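Local coordinates for protein putative beta-glucosidase (Bifidobacterium adolescentis, PDB 5WAB) that hydrolyses beta-glucosidic linkages as a family 3 glycoside hydrolase, and probably also releases terminal alpha-L-arabinopyranosyl groups from ginsenosides, at residues H186-A191 / W223-I228; V218-W223 / G246-M251; G234-H237 / A241-N244. All coordinates share one frame; numbering follows the deposited sequence.

Interaction 1: residues H186-A191 / W223-I228; sequences HIVKTA and WGYEGI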
loop_
_atom_site.group_PDB
_atom_site.type_symbol
_atom_site.label_atom_id
_atom_site.label_comp_id
_atom_site.label_asym_id
_atom_site.label_seq_id
_atom_site.Cartn_x
_atom_site.Cartn_y
_atom_site.Cartn_z
ATOM N N HIS A 186 2.642 4.891 12.000
ATOM C CA HIS A 186 2.768 6.242 11.459
ATOM C C HIS A 186 1.409 6.870 11.182
ATOM O O HIS A 186 1.208 8.061 11.432
ATOM C CB HIS A 186 3.604 6.234 10.179
ATOM C CG HIS A 186 3.705 7.577 9.524
ATOM N ND1 HIS A 186 4.500 8.590 10.016
ATOM C CD2 HIS A 186 3.068 8.089 8.444
ATOM C CE1 HIS A 186 4.367 9.659 9.251
ATOM N NE2 HIS A 186 3.502 9.381 8.292
ATOM N N ILE A 187 0.482 6.103 10.619
ATOM C CA ILE A 187 -0.831 6.656 10.308
ATOM C C ILE A 187 -1.619 6.945 11.585
ATOM O O ILE A 187 -2.336 7.951 11.672
ATOM C CB ILE A 187 -1.563 5.698 9.358
ATOM C CG1 ILE A 187 -0.734 5.560 8.069
ATOM C CG2 ILE A 187 -2.953 6.198 9.066
ATOM C CD1 ILE A 187 -1.298 4.588 7.049
ATOM N N VAL A 188 -1.473 6.096 12.606
ATOM C CA VAL A 188 -2.160 6.326 13.876
ATOM C C VAL A 188 -1.630 7.585 14.550
ATOM O O VAL A 188 -2.393 8.368 15.129
ATOM C CB VAL A 188 -2.019 5.096 14.794
ATOM C CG1 VAL A 188 -2.301 5.468 16.239
ATOM C CG2 VAL A 188 -2.957 3.979 14.358
ATOM N N LYS A 189 -0.315 7.788 14.511
ATOM C CA LYS A 189 0.265 8.945 15.179
ATOM C C LYS A 189 0.134 10.214 14.340
ATOM O O LYS A 189 -0.082 11.299 14.891
ATOM C CB LYS A 189 1.727 8.671 15.525
ATOM C CG LYS A 189 1.896 7.683 16.660
ATOM C CD LYS A 189 3.354 7.382 16.910
ATOM C CE LYS A 189 3.524 6.512 18.134
ATOM N NZ LYS A 189 4.930 6.044 18.295
ATOM N N THR A 190 0.259 10.117 13.015
ATOM C CA THR A 190 0.225 11.330 12.199
ATOM C C THR A 190 -1.206 11.764 11.945
ATOM O O THR A 190 -1.569 12.919 12.196
ATOM C CB THR A 190 0.970 11.123 10.888
ATOM O OG1 THR A 190 2.317 10.752 11.187
ATOM C CG2 THR A 190 0.959 12.419 10.058
ATOM N N ALA A 191 -2.026 10.862 11.437
ATOM C CA ALA A 191 -3.440 11.141 11.387
ATOM C C ALA A 191 -4.004 10.416 12.599
ATOM O O ALA A 191 -3.266 10.114 13.537
ATOM C CB ALA A 191 -4.039 10.683 10.053
ATOM N N TRP A 223 1.072 3.767 21.338
ATOM C CA TRP A 223 0.956 4.661 20.190
ATOM C C TRP A 223 -0.043 5.799 20.390
ATOM O O TRP A 223 0.003 6.780 19.639
ATOM C CB TRP A 223 0.551 3.872 18.940
ATOM C CG TRP A 223 1.547 2.849 18.474
ATOM C CD1 TRP A 223 2.811 2.648 18.951
ATOM C CD2 TRP A 223 1.358 1.889 17.424
ATOM N NE1 TRP A 223 3.421 1.624 18.260
ATOM C CE2 TRP A 223 2.549 1.143 17.318
ATOM C CE3 TRP A 223 0.298 1.591 16.561
ATOM C CZ2 TRP A 223 2.704 0.110 16.388
ATOM C CZ3 TRP A 223 0.457 0.565 15.636
ATOM C CH2 TRP A 223 1.649 -0.164 15.560
ATOM N N GLY A 224 -0.945 5.701 21.366
ATOM C CA GLY A 224 -1.937 6.742 21.558
ATOM C C GLY A 224 -3.089 6.736 20.574
ATOM O O GLY A 224 -3.612 7.801 20.237
ATOM N N TYR A 225 -3.498 5.565 20.095
ATOM C CA TYR A 225 -4.645 5.482 19.202
ATOM C C TYR A 225 -5.912 5.884 19.948
ATOM O O TYR A 225 -6.216 5.346 21.018
ATOM C CB TYR A 225 -4.781 4.069 18.644
ATOM C CG TYR A 225 -5.993 3.865 17.763
ATOM C CD1 TYR A 225 -6.170 4.614 16.606
ATOM C CD2 TYR A 225 -6.953 2.917 18.081
ATOM C CE1 TYR A 225 -7.272 4.430 15.805
ATOM C CE2 TYR A 225 -8.053 2.720 17.280
ATOM C CZ TYR A 225 -8.209 3.481 16.145
ATOM O OH TYR A 225 -9.310 3.288 15.346
ATOM N N GLU A 226 -6.653 6.830 19.383
ATOM C CA GLU A 226 -7.830 7.378 20.041
ATOM C C GLU A 226 -9.137 6.815 19.501
ATOM O O GLU A 226 -10.203 7.126 20.042
ATOM C CB GLU A 226 -7.834 8.901 19.891
ATOM C CG GLU A 226 -6.618 9.591 20.474
ATOM C CD GLU A 226 -6.595 11.078 20.164
ATOM O OE1 GLU A 226 -7.273 11.504 19.199
ATOM O OE2 GLU A 226 -5.897 11.823 20.884
ATOM N N GLY A 227 -9.082 5.985 18.468
ATOM C CA GLY A 227 -10.258 5.555 17.751
ATOM C C GLY A 227 -10.780 4.207 18.181
ATOM O O GLY A 227 -10.500 3.722 19.280
ATOM N N ILE A 228 -11.509 3.575 17.270
ATOM C CA ILE A 228 -12.217 2.324 17.506
ATOM C C ILE A 228 -11.538 1.201 16.736
ATOM O O ILE A 228 -10.914 1.428 15.693
ATOM C CB ILE A 228 -13.684 2.500 17.050
ATOM C CG1 ILE A 228 -14.426 3.406 18.018
ATOM C CG2 ILE A 228 -14.388 1.177 16.834
ATOM C CD1 ILE A 228 -13.998 3.205 19.429
#

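Interaction 2: residues V218-W223 / G246-M251; sequences VLRDEW and GLNLEM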
loop_
_atom_site.group_PDB
_atom_site.type_symbol
_atom_site.label_atom_id
_atom_site.label_comp_id
_atom_site.label_asym_id
_atom_site.label_seq_id
_atom_site.Cartn_x
_atom_site.Cartn_y
_atom_site.Cartn_z
ATOM N N VAL A 218 -0.058 -2.144 22.596
ATOM C CA VAL A 218 0.653 -1.437 21.534
ATOM C C VAL A 218 -0.186 -0.290 20.988
ATOM O O VAL A 218 0.209 0.880 21.047
ATOM C CB VAL A 218 1.038 -2.408 20.401
ATOM C CG1 VAL A 218 1.559 -1.625 19.211
ATOM C CG2 VAL A 218 2.066 -3.427 20.878
ATOM N N LEU A 219 -1.363 -0.620 20.455
ATOM C CA LEU A 219 -2.131 0.341 19.672
ATOM C C LEU A 219 -2.501 1.574 20.492
ATOM O O LEU A 219 -2.316 2.712 20.041
ATOM C CB LEU A 219 -3.378 -0.347 19.110
ATOM C CG LEU A 219 -4.339 0.473 18.250
ATOM C CD1 LEU A 219 -3.639 1.014 17.010
ATOM C CD2 LEU A 219 -5.540 -0.370 17.868
ATOM N N ARG A 220 -2.978 1.372 21.722
ATOM C CA ARG A 220 -3.492 2.476 22.526
ATOM C C ARG A 220 -2.511 2.975 23.580
ATOM O O ARG A 220 -2.247 4.179 23.650
ATOM C CB ARG A 220 -4.804 2.058 23.198
ATOM C CG ARG A 220 -5.953 1.864 22.221
ATOM C CD ARG A 220 -7.144 1.289 22.925
ATOM N NE ARG A 220 -8.368 1.395 22.148
ATOM C CZ ARG A 220 -8.920 0.375 21.504
ATOM N NH1 ARG A 220 -8.328 -0.815 21.529
ATOM N NH2 ARG A 220 -10.052 0.542 20.832
ATOM N N ASP A 221 -1.954 2.079 24.399
ATOM C CA ASP A 221 -1.107 2.534 25.500
ATOM C C ASP A 221 0.230 3.083 25.019
ATOM O O ASP A 221 0.754 4.027 25.617
ATOM C CB ASP A 221 -0.893 1.408 26.514
ATOM C CG ASP A 221 -2.171 1.042 27.264
ATOM O OD1 ASP A 221 -3.121 1.856 27.268
ATOM O OD2 ASP A 221 -2.215 -0.052 27.869
ATOM N N GLU A 222 0.793 2.523 23.948
ATOM C CA GLU A 222 2.080 2.979 23.429
ATOM C C GLU A 222 1.925 4.026 22.328
ATOM O O GLU A 222 2.578 5.071 22.369
ATOM C CB GLU A 222 2.895 1.789 22.907
ATOM C CG GLU A 222 3.260 0.759 23.965
ATOM C CD GLU A 222 4.059 -0.396 23.398
ATOM O OE1 GLU A 222 4.619 -0.245 22.294
ATOM O OE2 GLU A 222 4.122 -1.458 24.048
ATOM N N TRP A 223 1.072 3.767 21.338
ATOM C CA TRP A 223 0.956 4.661 20.190
ATOM C C TRP A 223 -0.043 5.799 20.390
ATOM O O TRP A 223 0.003 6.780 19.639
ATOM C CB TRP A 223 0.551 3.872 18.940
ATOM C CG TRP A 223 1.547 2.849 18.474
ATOM C CD1 TRP A 223 2.811 2.648 18.951
ATOM C CD2 TRP A 223 1.358 1.889 17.424
ATOM N NE1 TRP A 223 3.421 1.624 18.260
ATOM C CE2 TRP A 223 2.549 1.143 17.318
ATOM C CE3 TRP A 223 0.298 1.591 16.561
ATOM C CZ2 TRP A 223 2.704 0.110 16.388
ATOM C CZ3 TRP A 223 0.457 0.565 15.636
ATOM C CH2 TRP A 223 1.649 -0.164 15.560
ATOM N N GLY A 246 -9.900 -5.235 23.602
ATOM C CA GLY A 246 -9.945 -3.884 23.083
ATOM C C GLY A 246 -10.677 -3.747 21.762
ATOM O O GLY A 246 -10.618 -2.696 21.117
ATOM N N LEU A 247 -11.389 -4.795 21.357
ATOM C CA LEU A 247 -12.207 -4.755 20.150
ATOM C C LEU A 247 -13.546 -4.101 20.473
ATOM O O LEU A 247 -14.343 -4.646 21.246
ATOM C CB LEU A 247 -12.420 -6.158 19.597
ATOM C CG LEU A 247 -13.067 -6.164 18.215
ATOM C CD1 LEU A 247 -11.989 -6.198 17.130
ATOM C CD2 LEU A 247 -14.036 -7.324 18.087
ATOM N N ASN A 248 -13.798 -2.930 19.895
ATOM C CA ASN A 248 -15.037 -2.224 20.195
ATOM C C ASN A 248 -16.247 -2.838 19.505
ATOM O O ASN A 248 -17.342 -2.838 20.073
ATOM C CB ASN A 248 -14.915 -0.760 19.792
ATOM C CG ASN A 248 -13.752 -0.078 20.465
ATOM O OD1 ASN A 248 -12.593 -0.304 20.108
ATOM N ND2 ASN A 248 -14.049 0.753 21.457
ATOM N N LEU A 249 -16.086 -3.350 18.290
ATOM C CA LEU A 249 -17.228 -3.610 17.421
ATOM C C LEU A 249 -17.086 -4.963 16.739
ATOM O O LEU A 249 -16.120 -5.195 16.002
ATOM C CB LEU A 249 -17.359 -2.500 16.375
ATOM C CG LEU A 249 -18.557 -2.523 15.426
ATOM C CD1 LEU A 249 -19.865 -2.227 16.151
ATOM C CD2 LEU A 249 -18.333 -1.544 14.286
ATOM N N GLU A 250 -18.081 -5.828 16.940
ATOM C CA GLU A 250 -18.188 -7.073 16.191
ATOM C C GLU A 250 -18.946 -6.809 14.899
ATOM O O GLU A 250 -20.033 -6.221 14.920
ATOM C CB GLU A 250 -18.913 -8.153 16.997
ATOM C CG GLU A 250 -19.084 -9.467 16.231
ATOM C CD GLU A 250 -20.296 -10.286 16.672
ATOM O OE1 GLU A 250 -21.308 -9.689 17.093
ATOM O OE2 GLU A 250 -20.240 -11.533 16.590
ATOM N N MET A 251 -18.363 -7.232 13.776
ATOM C CA MET A 251 -19.010 -7.137 12.477
ATOM C C MET A 251 -18.755 -8.434 11.716
ATOM O O MET A 251 -17.614 -8.930 11.707
ATOM C CB MET A 251 -18.497 -5.937 11.677
ATOM C CG MET A 251 -18.847 -4.591 12.285
ATOM S SD MET A 251 -20.595 -4.177 12.230
ATOM C CE MET A 251 -20.869 -4.023 10.465
#

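Interaction 3: residues G234-H237 / A241-N244; sequences GADH and ASLN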
loop_
_atom_site.group_PDB
_atom_site.type_symbol
_atom_site.label_atom_id
_atom_site.label_comp_id
_atom_site.label_asym_id
_atom_site.label_seq_id
_atom_site.Cartn_x
_atom_site.Cartn_y
_atom_site.Cartn_z
ATOM N N GLY A 234 -16.509 -11.828 10.585
ATOM C CA GLY A 234 -16.340 -13.157 11.120
ATOM C C GLY A 234 -15.111 -13.343 11.978
ATOM O O GLY A 234 -14.913 -14.443 12.507
ATOM N N ALA A 235 -14.278 -12.306 12.132
ATOM C CA ALA A 235 -13.020 -12.439 12.861
ATOM C C ALA A 235 -13.200 -12.478 14.374
ATOM O O ALA A 235 -12.265 -12.865 15.082
ATOM C CB ALA A 235 -12.073 -11.298 12.494
ATOM N N ASP A 236 -14.364 -12.080 14.883
ATOM C CA ASP A 236 -14.642 -12.097 16.314
ATOM C C ASP A 236 -15.170 -13.483 16.668
ATOM O O ASP A 236 -16.297 -13.837 16.303
ATOM C CB ASP A 236 -15.642 -11.003 16.679
ATOM C CG ASP A 236 -15.790 -10.812 18.180
ATOM O OD1 ASP A 236 -15.451 -11.738 18.954
ATOM O OD2 ASP A 236 -16.256 -9.724 18.587
ATOM N N HIS A 237 -14.355 -14.270 17.366
ATOM C CA HIS A 237 -14.721 -15.638 17.716
ATOM C C HIS A 237 -15.222 -15.782 19.144
ATOM O O HIS A 237 -16.022 -16.681 19.420
ATOM C CB HIS A 237 -13.520 -16.567 17.513
ATOM C CG HIS A 237 -13.059 -16.646 16.091
ATOM N ND1 HIS A 237 -13.845 -16.246 15.032
ATOM C CD2 HIS A 237 -11.877 -17.038 15.558
ATOM C CE1 HIS A 237 -13.176 -16.410 13.906
ATOM N NE2 HIS A 237 -11.978 -16.886 14.198
ATOM N N ALA A 241 -13.940 -12.287 25.093
ATOM C CA ALA A 241 -12.491 -12.156 24.964
ATOM C C ALA A 241 -12.114 -10.991 24.059
ATOM O O ALA A 241 -11.182 -10.237 24.365
ATOM C CB ALA A 241 -11.890 -13.459 24.443
ATOM N N SER A 242 -12.837 -10.818 22.949
ATOM C CA SER A 242 -12.535 -9.717 22.037
ATOM C C SER A 242 -12.759 -8.367 22.703
ATOM O O SER A 242 -11.933 -7.458 22.567
ATOM C CB SER A 242 -13.378 -9.832 20.765
ATOM O OG SER A 242 -13.037 -10.994 20.029
ATOM N N LEU A 243 -13.873 -8.214 23.422
ATOM C CA LEU A 243 -14.143 -6.944 24.081
ATOM C C LEU A 243 -13.069 -6.620 25.109
ATOM O O LEU A 243 -12.613 -5.473 25.202
ATOM C CB LEU A 243 -15.514 -6.971 24.753
ATOM C CG LEU A 243 -15.996 -5.574 25.148
ATOM C CD1 LEU A 243 -16.818 -4.949 24.023
ATOM C CD2 LEU A 243 -16.759 -5.596 26.452
ATOM N N ASN A 244 -12.644 -7.622 25.887
ATOM C CA ASN A 244 -11.602 -7.396 26.880
ATOM C C ASN A 244 -10.267 -7.084 26.226
ATOM O O ASN A 244 -9.443 -6.378 26.813
ATOM C CB ASN A 244 -11.477 -8.607 27.800
ATOM C CG ASN A 244 -12.571 -8.657 28.854
ATOM O OD1 ASN A 244 -13.133 -7.627 29.228
ATOM N ND2 ASN A 244 -12.879 -9.857 29.337
HETATM O O HOH W 1 -12.745 -13.483 19.417
#

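Interaction 1: residues H186-A191 / W223-I228
Val188 and Tyr225 bring the two backbones closest, their CA atoms 5.9 Å apart, where the last turn of helix 182-190 meets the connection that follows helix 212-222. The setting is the barrel of the glycosyl hydrolase family 3 N-terminal domain, a TIM-barrel-type fold: the chain runs from strand 195-198 through helix 212-222 and this connection into the parallel neighbour 228-230, a beta-alpha-beta crossover. Gly224, with a phi of 77°, is the first residue past the helix to leave helical geometry, and beyond it the chain leads on to strand 228-230.

Two crossings at about a right angle carry the side-chain contact. In the first, Val188 directs both methyls at Tyr225: with CG1 anti to the backbone N (chi1 161°), that methyl rests 3.7 Å from Tyr225 CB, while CG2 approaches the ring obliquely, 4.0 Å from Tyr225 CD1. Leu219 and Ile196 touch both residues and complete this apolar patch. In the second, the extended Lys189 chain runs across Trp223; its CE lies 4.0 Å from CD1 of the Trp223 indole and its CG 3.6 Å from Trp223 O. The methylenes make the closest approaches there, and Lys189 NZ forms a salt bridge with Glu185. Polar anchoring of the connection comes from Gln192, bonded to both Gly224 O and Glu226 N, and from Pro193 O, bonded to the Tyr225 hydroxyl. The backbone then folds back over the phenol, leaving Gly227 N 3.4 Å above the plane of the Tyr225 ring, over its centre.

Interaction 2: residues V218-W223 / G246-M251
Arg220 reaches from helix 212-222 to Gly246 and Asn248 in a buried, polar side-chain-to-loop contact on the helical layer of the barrel domain. The nearest CA atoms, those of Arg220 and Gly246, are 9.1 Å apart, so the span is bridged by the arginine, whose chain is extended from CG to NE. Its terminal nitrogens converge on one carbonyl: NH1 donates to Gly246 O at 3.0 Å with an N-H...O angle of 137°, and NH2 adds a weak bond to the same oxygen. Asn248 comes from the opposite direction and sets its OD1 2.8 Å from Arg220 NH2, but the 119° angle at the hydrogen makes this bond weak as well. Both acceptors lie at the guanidinium edge, Gly246 O somewhat tilted out of its plane, while the amide is turned 47° against it.

The amide is fixed mainly by other partners, OD1 accepting from Val229 N and ND2 donating to Met277 O, so Asn248 also ties the loop to strand 228-230 and helix 271-292. Gly246 O lies just beyond the C-terminal end of helix 239-245, where the helix dipole may add to its attraction for the cation. Gly246 itself, with positive phi and two bonds back into the last turn, closes that helix in a Schellman motif.

Interaction 3: residues G234-H237 / A241-N244
Asp236 and Ser242 make the tight part of this contact, at which the loop after strand 228-230 meets the helix it leads into, 239-245. Their CA atoms are 6.5 Å apart, and the side chains fill the gap: the Asp236 carboxylate swings to the side opposite the backbone N (chi1 -170°), which carries it to the serine, and OD1 comes within 2.7 Å of Ser242 OG. The other oxygen, OD2, lies 3.6 Å from Ser242 CB, so the carboxylate also packs against the methylene. Leu247 and Glu250 touch Asp236 from the loop beyond the helix.

The looser side belongs to His237. Its side chain leads away from residues 241-244, coming no nearer to them than 6.1 Å, and the exposed ring meets His207 edge-to-face. A water links this residue to Ser242, accepting from His237 N at 2.7 Å and donating to Ser242 OG at 2.6 Å.

The buried Ser242 hydroxyl thus receives one bond from water and has a single proton to give, with both Asp236 OD1 and the backbone Asp238 O within reach. If OD1 takes it, the loop is held directly; if Asp238 O does, the water-mediated link to His237 N remains.

How the interactions relate
All three contacts lie in the glycosyl hydrolase family 3 N-terminal domain, in the part of the chain leading into and out of strand 228-230. Interactions 1 and 2, with centres 10 Å apart, share Trp223 and alternate along the chain; a probable hydrogen bond from Tyr225 N to Leu219 O joins them. Interaction 3 is nested inside the loop that interaction 2 closes, its centre 11 Å from that of interaction 2, and is tied to it by probable backbone bonds from Leu247 N to Ser242 O and from Gly234 N to Met251 O. Interactions 1 and 3 do not touch. Interaction 1 sets helix 182-190 against the connection after helix 212-222, and interaction 2, touching both others, ties helix 212-222 to the loop after helix 239-245.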